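Nicotinate-nucleotide pyrophosphorylase (Francisella tularensis subsp. tularensis, PDB 3TQV) probably catalyses the condensation of quinolinate with 5-phosphoribosyl 1-diphosphate to nicotinate ribonucleotide, carbon dioxide and diphosphate, a step of NAD biosynthesis. Local coordinates at residues I57-D62 and Q152-R157; N65-Q70 and R108-F113; K126-I131 and T136-T141. One frame throughout, in Å; residues are numbered along the deposited sequence.

Contact 1. Residues I57-D62 and Q152-R157; sequences ILCGQD and QKYAVR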
loop_
_atom_site.group_PDB
_atom_site.type_symbol
_atom_site.label_atom_id
_atom_site.label_comp_id
_atom_site.label_asym_id
_atom_site.label_seq_id
_atom_site.Cartn_x
_atom_site.Cartn_y
_atom_site.Cartn_z
ATOM N N ILE B 57 -0.726 14.868 -7.523
ATOM C CA ILE B 57 -0.778 14.340 -8.885
ATOM C C ILE B 57 -1.856 13.274 -8.948
ATOM O O ILE B 57 -1.722 12.209 -8.348
ATOM C CB ILE B 57 0.558 13.724 -9.329
ATOM C CG1 ILE B 57 1.700 14.742 -9.209
ATOM C CG2 ILE B 57 0.454 13.227 -10.761
ATOM C CD1 ILE B 57 1.540 15.971 -10.121
ATOM N N LEU B 58 -2.931 13.574 -9.661
ATOM C CA LEU B 58 -4.051 12.662 -9.796
ATOM C C LEU B 58 -3.689 11.382 -10.527
ATOM O O LEU B 58 -2.982 11.389 -11.543
ATOM C CB LEU B 58 -5.207 13.350 -10.521
ATOM C CG LEU B 58 -6.417 12.502 -10.965
ATOM C CD1 LEU B 58 -6.996 11.691 -9.795
ATOM C CD2 LEU B 58 -7.495 13.395 -11.592
ATOM N N CYS B 59 -4.198 10.282 -9.988
ATOM C CA CYS B 59 -4.100 8.964 -10.596
ATOM C C CYS B 59 -5.249 8.105 -10.047
ATOM O O CYS B 59 -5.505 8.078 -8.841
ATOM C CB CYS B 59 -2.736 8.346 -10.304
ATOM S SG CYS B 59 -2.414 6.810 -11.193
ATOM N N GLY B 60 -5.972 7.432 -10.930
ATOM C CA GLY B 60 -7.091 6.625 -10.480
ATOM C C GLY B 60 -8.406 6.767 -11.223
ATOM O O GLY B 60 -9.334 6.013 -10.948
ATOM N N GLN B 61 -8.497 7.723 -12.146
ATOM C CA GLN B 61 -9.675 7.854 -13.014
ATOM C C GLN B 61 -10.305 6.519 -13.412
ATOM O O GLN B 61 -11.471 6.262 -13.094
ATOM C CB GLN B 61 -9.340 8.653 -14.272
ATOM C CG GLN B 61 -9.521 10.159 -14.100
ATOM C CD GLN B 61 -9.298 10.936 -15.392
ATOM O OE1 GLN B 61 -10.189 11.640 -15.864
ATOM N NE2 GLN B 61 -8.107 10.818 -15.956
ATOM N N ASP B 62 -9.528 5.680 -14.100
ATOM C CA ASP B 62 -9.994 4.363 -14.555
ATOM C C ASP B 62 -10.660 3.504 -13.486
ATOM O O ASP B 62 -11.690 2.886 -13.741
ATOM C CB ASP B 62 -8.849 3.553 -15.165
ATOM C CG ASP B 62 -8.354 4.136 -16.446
ATOM O OD1 ASP B 62 -9.120 4.893 -17.072
ATOM O OD2 ASP B 62 -7.204 3.836 -16.828
ATOM N N GLN B 152 0.754 0.498 -9.907
ATOM C CA GLN B 152 1.832 1.369 -9.424
ATOM C C GLN B 152 2.856 1.809 -10.507
ATOM O O GLN B 152 3.409 2.899 -10.443
ATOM C CB GLN B 152 2.530 0.746 -8.208
ATOM C CG GLN B 152 1.628 0.673 -6.975
ATOM C CD GLN B 152 2.403 0.720 -5.655
ATOM O OE1 GLN B 152 2.474 1.768 -4.988
ATOM N NE2 GLN B 152 2.988 -0.413 -5.276
ATOM N N LYS B 153 3.119 0.954 -11.484
ATOM C CA LYS B 153 3.956 1.335 -12.613
ATOM C C LYS B 153 3.282 2.510 -13.331
ATOM O O LYS B 153 3.925 3.482 -13.732
ATOM C CB LYS B 153 4.113 0.151 -13.569
ATOM C CG LYS B 153 4.860 -1.053 -12.992
ATOM C CD LYS B 153 6.347 -0.780 -12.913
ATOM C CE LYS B 153 7.141 -1.979 -12.447
ATOM N NZ LYS B 153 8.585 -1.631 -12.230
ATOM N N TYR B 154 1.969 2.411 -13.470
ATOM C CA TYR B 154 1.183 3.478 -14.062
ATOM C C TYR B 154 1.267 4.766 -13.217
ATOM O O TYR B 154 1.530 5.851 -13.743
ATOM C CB TYR B 154 -0.272 3.020 -14.267
ATOM C CG TYR B 154 -1.165 4.075 -14.849
ATOM C CD1 TYR B 154 -0.996 4.508 -16.154
ATOM C CD2 TYR B 154 -2.175 4.659 -14.086
ATOM C CE1 TYR B 154 -1.800 5.488 -16.686
ATOM C CE2 TYR B 154 -2.995 5.643 -14.614
ATOM C CZ TYR B 154 -2.798 6.055 -15.917
ATOM O OH TYR B 154 -3.607 7.039 -16.459
ATOM N N ALA B 155 1.057 4.653 -11.910
ATOM C CA ALA B 155 1.144 5.825 -11.048
ATOM C C ALA B 155 2.499 6.485 -11.199
ATOM O O ALA B 155 2.606 7.700 -11.286
ATOM C CB ALA B 155 0.907 5.444 -9.594
ATOM N N VAL B 156 3.543 5.678 -11.227
ATOM C CA VAL B 156 4.882 6.230 -11.277
ATOM C C VAL B 156 5.075 7.001 -12.582
ATOM O O VAL B 156 5.600 8.115 -12.583
ATOM C CB VAL B 156 5.960 5.142 -11.083
ATOM C CG1 VAL B 156 7.319 5.686 -11.427
ATOM C CG2 VAL B 156 5.942 4.624 -9.640
ATOM N N ARG B 157 4.636 6.417 -13.693
ATOM C CA ARG B 157 4.632 7.136 -14.956
ATOM C C ARG B 157 3.811 8.415 -14.821
ATOM O O ARG B 157 4.271 9.485 -15.215
ATOM C CB ARG B 157 4.101 6.255 -16.083
ATOM C CG ARG B 157 5.110 5.227 -16.594
ATOM C CD ARG B 157 6.222 5.889 -17.392
ATOM N NE ARG B 157 5.643 6.769 -18.392
ATOM C CZ ARG B 157 5.944 8.056 -18.525
ATOM N NH1 ARG B 157 6.852 8.619 -17.733
ATOM N NH2 ARG B 157 5.339 8.774 -19.465
#
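Y154, whose ring lies against C59, reaches past that cysteine with its hydroxyl to D83 OD2, the same oxygen that takes the backbone N-H of G60, while the other carboxylate oxygen, D83 OD1, receives the N-H of Q61. One aspartate therefore gathers a tyrosine from helix 149-159 and the first turn of helix 61-71, for which G60 is the N-cap residue, and with three hydrogen bonds at a helix start it would be expected to stay ionised.

Between these polar ties the direct touch is made by a single sulfur. C59 points at the helix, its SG anti to the backbone nitrogen (chi1 -172°), and lodges in the corner between the Y154 ring and the backbone of A155. Toward the ring it meets one flank: Y154 CD2 is 3.6 Å from C59 SG, and Y154 CE2 is 3.7 Å from it. The sulfur stands 4.6 Å from the ring centroid and 60° off the ring normal, an oblique approach. Toward the helix, C59 SG lies 3.7 Å from A155 CA. The methyl A155 CB is 3.9 Å from C59 SG. Between the backbones, C59 CA and A155 CA are 6.1 Å apart.

The N-H of C59 is bonded to S118 OG of helix 100-130, and A155 packs on T120 of that same helix. The arrangement is a Cys sulfur-aromatic contact, here joining the N-terminal domain to the alpha/beta-barrel domain of a NadC-type phosphoribosyltransferase.

Contact 2. Residues N65-Q70 and R108-F113; sequences NEVINQ and RTILNF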
loop_
_atom_site.group_PDB
_atom_site.type_symbol
_atom_site.label_atom_id
_atom_site.label_comp_id
_atom_site.label_asym_id
_atom_site.label_seq_id
_atom_site.Cartn_x
_atom_site.Cartn_y
_atom_site.Cartn_z
ATOM N N ASN B 65 -13.940 5.245 -12.206
ATOM C CA ASN B 65 -14.866 4.949 -13.289
ATOM C C ASN B 65 -15.396 3.521 -13.209
ATOM O O ASN B 65 -16.588 3.272 -13.430
ATOM C CB ASN B 65 -14.185 5.162 -14.645
ATOM C CG ASN B 65 -14.023 6.641 -15.013
ATOM O OD1 ASN B 65 -14.600 7.526 -14.379
ATOM N ND2 ASN B 65 -13.240 6.906 -16.053
ATOM N N GLU B 66 -14.508 2.579 -12.901
ATOM C CA GLU B 66 -14.883 1.180 -12.930
ATOM C C GLU B 66 -15.752 0.834 -11.732
ATOM O O GLU B 66 -16.671 0.017 -11.845
ATOM C CB GLU B 66 -13.648 0.282 -13.036
ATOM C CG GLU B 66 -13.938 -1.220 -13.129
ATOM C CD GLU B 66 -15.001 -1.563 -14.164
ATOM O OE1 GLU B 66 -15.283 -0.718 -15.051
ATOM O OE2 GLU B 66 -15.556 -2.681 -14.089
ATOM N N VAL B 67 -15.479 1.473 -10.595
ATOM C CA VAL B 67 -16.351 1.365 -9.425
ATOM C C VAL B 67 -17.764 1.825 -9.768
ATOM O O VAL B 67 -18.724 1.084 -9.571
ATOM C CB VAL B 67 -15.827 2.184 -8.225
ATOM C CG1 VAL B 67 -16.778 2.077 -7.047
ATOM C CG2 VAL B 67 -14.432 1.735 -7.825
ATOM N N ILE B 68 -17.903 3.048 -10.275
ATOM C CA ILE B 68 -19.213 3.534 -10.728
ATOM C C ILE B 68 -19.902 2.496 -11.611
ATOM O O ILE B 68 -21.018 2.045 -11.328
ATOM C CB ILE B 68 -19.100 4.847 -11.539
ATOM C CG1 ILE B 68 -18.755 6.004 -10.621
ATOM C CG2 ILE B 68 -20.399 5.159 -12.265
ATOM C CD1 ILE B 68 -19.130 5.739 -9.183
ATOM N N ASN B 69 -19.207 2.128 -12.682
ATOM C CA ASN B 69 -19.688 1.191 -13.681
ATOM C C ASN B 69 -20.227 -0.106 -13.096
ATOM O O ASN B 69 -21.265 -0.618 -13.542
ATOM C CB ASN B 69 -18.553 0.867 -14.648
ATOM C CG ASN B 69 -19.019 0.060 -15.833
ATOM O OD1 ASN B 69 -18.468 -1.001 -16.142
ATOM N ND2 ASN B 69 -20.054 0.555 -16.500
ATOM N N GLN B 70 -19.509 -0.639 -12.109
ATOM C CA GLN B 70 -19.892 -1.898 -11.481
ATOM C C GLN B 70 -21.048 -1.763 -10.486
ATOM O O GLN B 70 -21.830 -2.694 -10.312
ATOM C CB GLN B 70 -18.686 -2.571 -10.831
ATOM C CG GLN B 70 -17.770 -3.289 -11.816
ATOM C CD GLN B 70 -16.554 -3.935 -11.142
ATOM O OE1 GLN B 70 -15.446 -3.959 -11.700
ATOM N NE2 GLN B 70 -16.761 -4.464 -9.940
ATOM N N ARG B 108 -16.240 5.189 -0.413
ATOM C CA ARG B 108 -15.014 4.761 0.235
ATOM C C ARG B 108 -14.069 4.049 -0.756
ATOM O O ARG B 108 -12.877 4.371 -0.835
ATOM C CB ARG B 108 -15.377 3.851 1.414
ATOM C CG ARG B 108 -14.388 3.799 2.566
ATOM C CD ARG B 108 -13.114 4.570 2.306
ATOM N NE ARG B 108 -13.292 5.965 2.663
ATOM C CZ ARG B 108 -12.385 6.912 2.473
ATOM N NH1 ARG B 108 -11.219 6.618 1.919
ATOM N NH2 ARG B 108 -12.647 8.154 2.848
ATOM N N THR B 109 -14.617 3.098 -1.516
ATOM C CA THR B 109 -13.856 2.382 -2.533
ATOM C C THR B 109 -13.258 3.355 -3.543
ATOM O O THR B 109 -12.073 3.307 -3.819
ATOM C CB THR B 109 -14.717 1.306 -3.270
ATOM O OG1 THR B 109 -15.354 0.438 -2.324
ATOM C CG2 THR B 109 -13.864 0.463 -4.197
ATOM N N ILE B 110 -14.069 4.243 -4.100
ATOM C CA ILE B 110 -13.538 5.222 -5.051
ATOM C C ILE B 110 -12.328 5.960 -4.491
ATOM O O ILE B 110 -11.244 5.955 -5.086
ATOM C CB ILE B 110 -14.567 6.288 -5.444
ATOM C CG1 ILE B 110 -15.694 5.667 -6.268
ATOM C CG2 ILE B 110 -13.889 7.382 -6.232
ATOM C CD1 ILE B 110 -16.746 6.694 -6.735
ATOM N N LEU B 111 -12.497 6.602 -3.344
ATOM C CA LEU B 111 -11.407 7.425 -2.876
ATOM C C LEU B 111 -10.249 6.634 -2.264
ATOM O O LEU B 111 -9.132 7.141 -2.166
ATOM C CB LEU B 111 -11.883 8.638 -2.061
ATOM C CG LEU B 111 -12.552 8.665 -0.702
ATOM C CD1 LEU B 111 -11.573 9.220 0.310
ATOM C CD2 LEU B 111 -13.753 9.576 -0.801
ATOM N N ASN B 112 -10.489 5.373 -1.924
ATOM C CA ASN B 112 -9.380 4.492 -1.555
ATOM C C ASN B 112 -8.440 4.192 -2.719
ATOM O O ASN B 112 -7.255 3.931 -2.521
ATOM C CB ASN B 112 -9.876 3.187 -0.942
ATOM C CG ASN B 112 -10.184 3.323 0.527
ATOM O OD1 ASN B 112 -10.796 2.445 1.128
ATOM N ND2 ASN B 112 -9.775 4.439 1.113
ATOM N N PHE B 113 -8.963 4.217 -3.938
ATOM C CA PHE B 113 -8.095 4.055 -5.098
ATOM C C PHE B 113 -7.361 5.344 -5.474
ATOM O O PHE B 113 -6.169 5.321 -5.802
ATOM C CB PHE B 113 -8.860 3.511 -6.299
ATOM C CG PHE B 113 -9.001 2.017 -6.303
ATOM C CD1 PHE B 113 -10.185 1.422 -5.918
ATOM C CD2 PHE B 113 -7.955 1.214 -6.710
ATOM C CE1 PHE B 113 -10.327 0.067 -5.948
ATOM C CE2 PHE B 113 -8.095 -0.157 -6.744
ATOM C CZ PHE B 113 -9.277 -0.732 -6.360
#
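The segments 65-70 of helix 61-71 and 108-113 of helix 100-130 run nearly antiparallel, at 162° between their N-to-C directions, with their axes 9.5 Å apart at closest approach. They form a helix pair within the N-terminal domain of the quinolinate phosphoribosyltransferase fold, and their backbones come nearest at V67 CA and I110 CA, 6.5 Å apart.

The seam is wholly apolar. V67 points at the other helix and divides its two methyls between neighbouring residues. CG1, anti to the backbone nitrogen (chi1 178°), goes to I110, while CG2 turns to T109, where V67 CG2 and T109 CG2 stand 3.9 Å apart. That threonine methyl also lies at the edge of the F113 ring, in its plane, so one methyl serves both the valine and the phenylalanine edge.

F113 stacks on F63 and touches P146 of the second subunit; R108 and N112 of the same helix pack on R142 of the second subunit, a predicted substrate-binding residue. With L111 meeting L281 and L283, helix 100-130 thus faces helix 61-71, the antiparallel sheet and the second subunit from different sides.

I110 slants across the gap in an extended conformation (chi2 -178°), using successive carbons for different partners. I110 CG1 rests 3.8 Å from V67 CG1, and one bond further on I110 CD1 meets the end of I68, methyl against methyl, at 3.5 Å from I68 CD1.

Contact 3. Residues K126-I131 and T136-T141; sequences KLVKLI and TKLLDT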
loop_
_atom_site.group_PDB
_atom_site.type_symbol
_atom_site.label_atom_id
_atom_site.label_comp_id
_atom_site.label_asym_id
_atom_site.label_seq_id
_atom_site.Cartn_x
_atom_site.Cartn_y
_atom_site.Cartn_z
ATOM N N LYS B 126 7.405 14.494 -6.597
ATOM C CA LYS B 126 8.349 15.187 -5.726
ATOM C C LYS B 126 9.794 14.905 -6.148
ATOM O O LYS B 126 10.516 15.811 -6.547
ATOM C CB LYS B 126 8.122 14.857 -4.244
ATOM C CG LYS B 126 7.216 15.858 -3.536
ATOM C CD LYS B 126 6.233 15.159 -2.590
ATOM C CE LYS B 126 5.085 16.074 -2.160
ATOM N NZ LYS B 126 4.000 15.290 -1.477
ATOM N N LEU B 127 10.204 13.646 -6.073
ATOM C CA LEU B 127 11.563 13.261 -6.445
ATOM C C LEU B 127 11.939 13.831 -7.794
ATOM O O LEU B 127 13.034 14.336 -7.958
ATOM C CB LEU B 127 11.713 11.741 -6.467
ATOM C CG LEU B 127 11.439 11.101 -5.106
ATOM C CD1 LEU B 127 12.151 9.779 -4.982
ATOM C CD2 LEU B 127 11.902 12.038 -4.010
ATOM N N VAL B 128 11.022 13.764 -8.752
ATOM C CA VAL B 128 11.297 14.266 -10.090
ATOM C C VAL B 128 11.587 15.764 -10.088
ATOM O O VAL B 128 12.590 16.211 -10.652
ATOM C CB VAL B 128 10.171 13.928 -11.099
ATOM C CG1 VAL B 128 10.627 14.252 -12.519
ATOM C CG2 VAL B 128 9.805 12.462 -11.014
ATOM N N LYS B 129 10.728 16.551 -9.455
ATOM C CA LYS B 129 11.019 17.974 -9.373
ATOM C C LYS B 129 12.367 18.209 -8.681
ATOM O O LYS B 129 13.100 19.148 -9.021
ATOM C CB LYS B 129 9.881 18.755 -8.706
ATOM C CG LYS B 129 8.562 18.758 -9.514
ATOM C CD LYS B 129 8.638 19.607 -10.817
ATOM C CE LYS B 129 8.434 18.775 -12.129
ATOM N NZ LYS B 129 9.676 18.115 -12.712
ATOM N N LEU B 130 12.721 17.341 -7.736
ATOM C CA LEU B 130 13.995 17.506 -7.030
ATOM C C LEU B 130 15.193 17.410 -7.968
ATOM O O LEU B 130 16.247 17.982 -7.689
ATOM C CB LEU B 130 14.142 16.512 -5.871
ATOM C CG LEU B 130 13.367 16.884 -4.600
ATOM C CD1 LEU B 130 13.602 15.874 -3.474
ATOM C CD2 LEU B 130 13.725 18.298 -4.142
ATOM N N ILE B 131 15.030 16.690 -9.073
ATOM C CA ILE B 131 16.158 16.399 -9.947
ATOM C C ILE B 131 15.920 16.922 -11.349
ATOM O O ILE B 131 16.513 16.424 -12.309
ATOM C CB ILE B 131 16.473 14.880 -10.025
ATOM C CG1 ILE B 131 15.450 14.138 -10.888
ATOM C CG2 ILE B 131 16.580 14.251 -8.618
ATOM C CD1 ILE B 131 15.883 12.712 -11.222
ATOM N N THR B 136 19.625 13.194 -15.118
ATOM C CA THR B 136 19.199 11.934 -14.537
ATOM C C THR B 136 17.685 11.683 -14.618
ATOM O O THR B 136 16.894 12.618 -14.513
ATOM C CB THR B 136 19.627 11.894 -13.076
ATOM O OG1 THR B 136 20.967 12.391 -12.975
ATOM C CG2 THR B 136 19.568 10.476 -12.536
ATOM N N LYS B 137 17.293 10.421 -14.815
ATOM C CA LYS B 137 15.880 10.017 -14.761
ATOM C C LYS B 137 15.593 9.051 -13.599
ATOM O O LYS B 137 16.499 8.388 -13.091
ATOM C CB LYS B 137 15.438 9.365 -16.075
ATOM C CG LYS B 137 15.771 10.151 -17.321
ATOM C CD LYS B 137 14.690 11.155 -17.682
ATOM C CE LYS B 137 15.014 11.891 -18.998
ATOM N NZ LYS B 137 15.271 10.969 -20.161
ATOM N N LEU B 138 14.321 8.982 -13.200
ATOM C CA LEU B 138 13.839 8.129 -12.102
ATOM C C LEU B 138 13.338 6.762 -12.590
ATOM O O LEU B 138 12.474 6.673 -13.473
ATOM C CB LEU B 138 12.679 8.829 -11.399
ATOM C CG LEU B 138 12.622 8.829 -9.873
ATOM C CD1 LEU B 138 13.864 9.501 -9.350
ATOM C CD2 LEU B 138 11.382 9.556 -9.360
ATOM N N LEU B 139 13.870 5.694 -12.018
ATOM C CA LEU B 139 13.349 4.369 -12.323
ATOM C C LEU B 139 12.685 3.758 -11.097
ATOM O O LEU B 139 13.124 3.974 -9.973
ATOM C CB LEU B 139 14.460 3.456 -12.831
ATOM C CG LEU B 139 15.002 3.811 -14.213
ATOM C CD1 LEU B 139 16.149 2.893 -14.571
ATOM C CD2 LEU B 139 13.907 3.736 -15.265
ATOM N N ASP B 140 11.607 3.016 -11.317
ATOM C CA ASP B 140 10.977 2.277 -10.236
ATOM C C ASP B 140 11.583 0.870 -10.120
ATOM O O ASP B 140 12.653 0.610 -10.673
ATOM C CB ASP B 140 9.461 2.223 -10.414
ATOM C CG ASP B 140 9.038 1.660 -11.762
ATOM O OD1 ASP B 140 9.798 0.909 -12.418
ATOM O OD2 ASP B 140 7.905 1.978 -12.156
ATOM N N THR B 141 10.894 -0.028 -9.404
ATOM C CA THR B 141 11.446 -1.341 -9.035
ATOM C C THR B 141 10.312 -2.319 -8.933
ATOM O O THR B 141 9.183 -2.008 -9.328
ATOM C CB THR B 141 12.083 -1.308 -7.643
ATOM O OG1 THR B 141 11.042 -1.372 -6.660
ATOM C CG2 THR B 141 12.896 -0.015 -7.443
#
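Over one face of the T136-K137 peptide lies the terminal methyl of I131: I131 CD1 is 3.4 Å from T136 O and 4.0 Å from T136 C, standing above the plane of the carbonyl. Along one edge, K137 bonds by its backbone to I267 of strand 266-268 and to D265 just before it, while the polar end of T136 looks elsewhere, its OG1 hydrogen-bonded to V264 O.

This is the corner of the alpha/beta barrel where the C-terminal part of helix 100-130 gives way, after a short connection, to strand 137-139 at one edge of the parallel sheet. The helix packs against that strand. I131, near the C-terminal end of the helix, has CG1 placed between its own backbone nitrogen and carbonyl carbon (chi1 75°). From there its chain stretches out to the strand, so that besides the peptide it brings I131 CD1 to 4.2 Å from L138 CD1.

L138 answers from the strand side, pointing at the helix with both methyls engaged. Helix 256-260 closes the cluster, with I256 touching L127, I131 and L138. L127 also packs on V269, and the strand runs on to T141; both are predicted substrate-binding residues, so the cluster lies close to the predicted substrate site.

The second methyl of L138 rests against two helix residues. L138 CD2 lies 3.6 Å from L127 CB and 3.7 Å from V128 CG2, the V128 and L138 side chains crossing at a slant.

The long helix 100-130 threads this example together: contact 2 uses its first half in the N-terminal domain and contact 3 its C-terminal part at the barrel, with centres about 29 Å apart on opposite sides of the chain's centre. Contact 1 lies between, its centre about 14 Å from that of contact 2 and 15 Å from that of contact 3, and its two segments bracket both others in sequence. Helix 61-71 is shared by contacts 1 and 2. Contacts 1 and 3 meet directly, K153 NZ forming a salt bridge to D140 OD1 at 2.8 Å. The three join the N-terminal domain to the barrel, and contact 3, with T141, reaches the predicted substrate site.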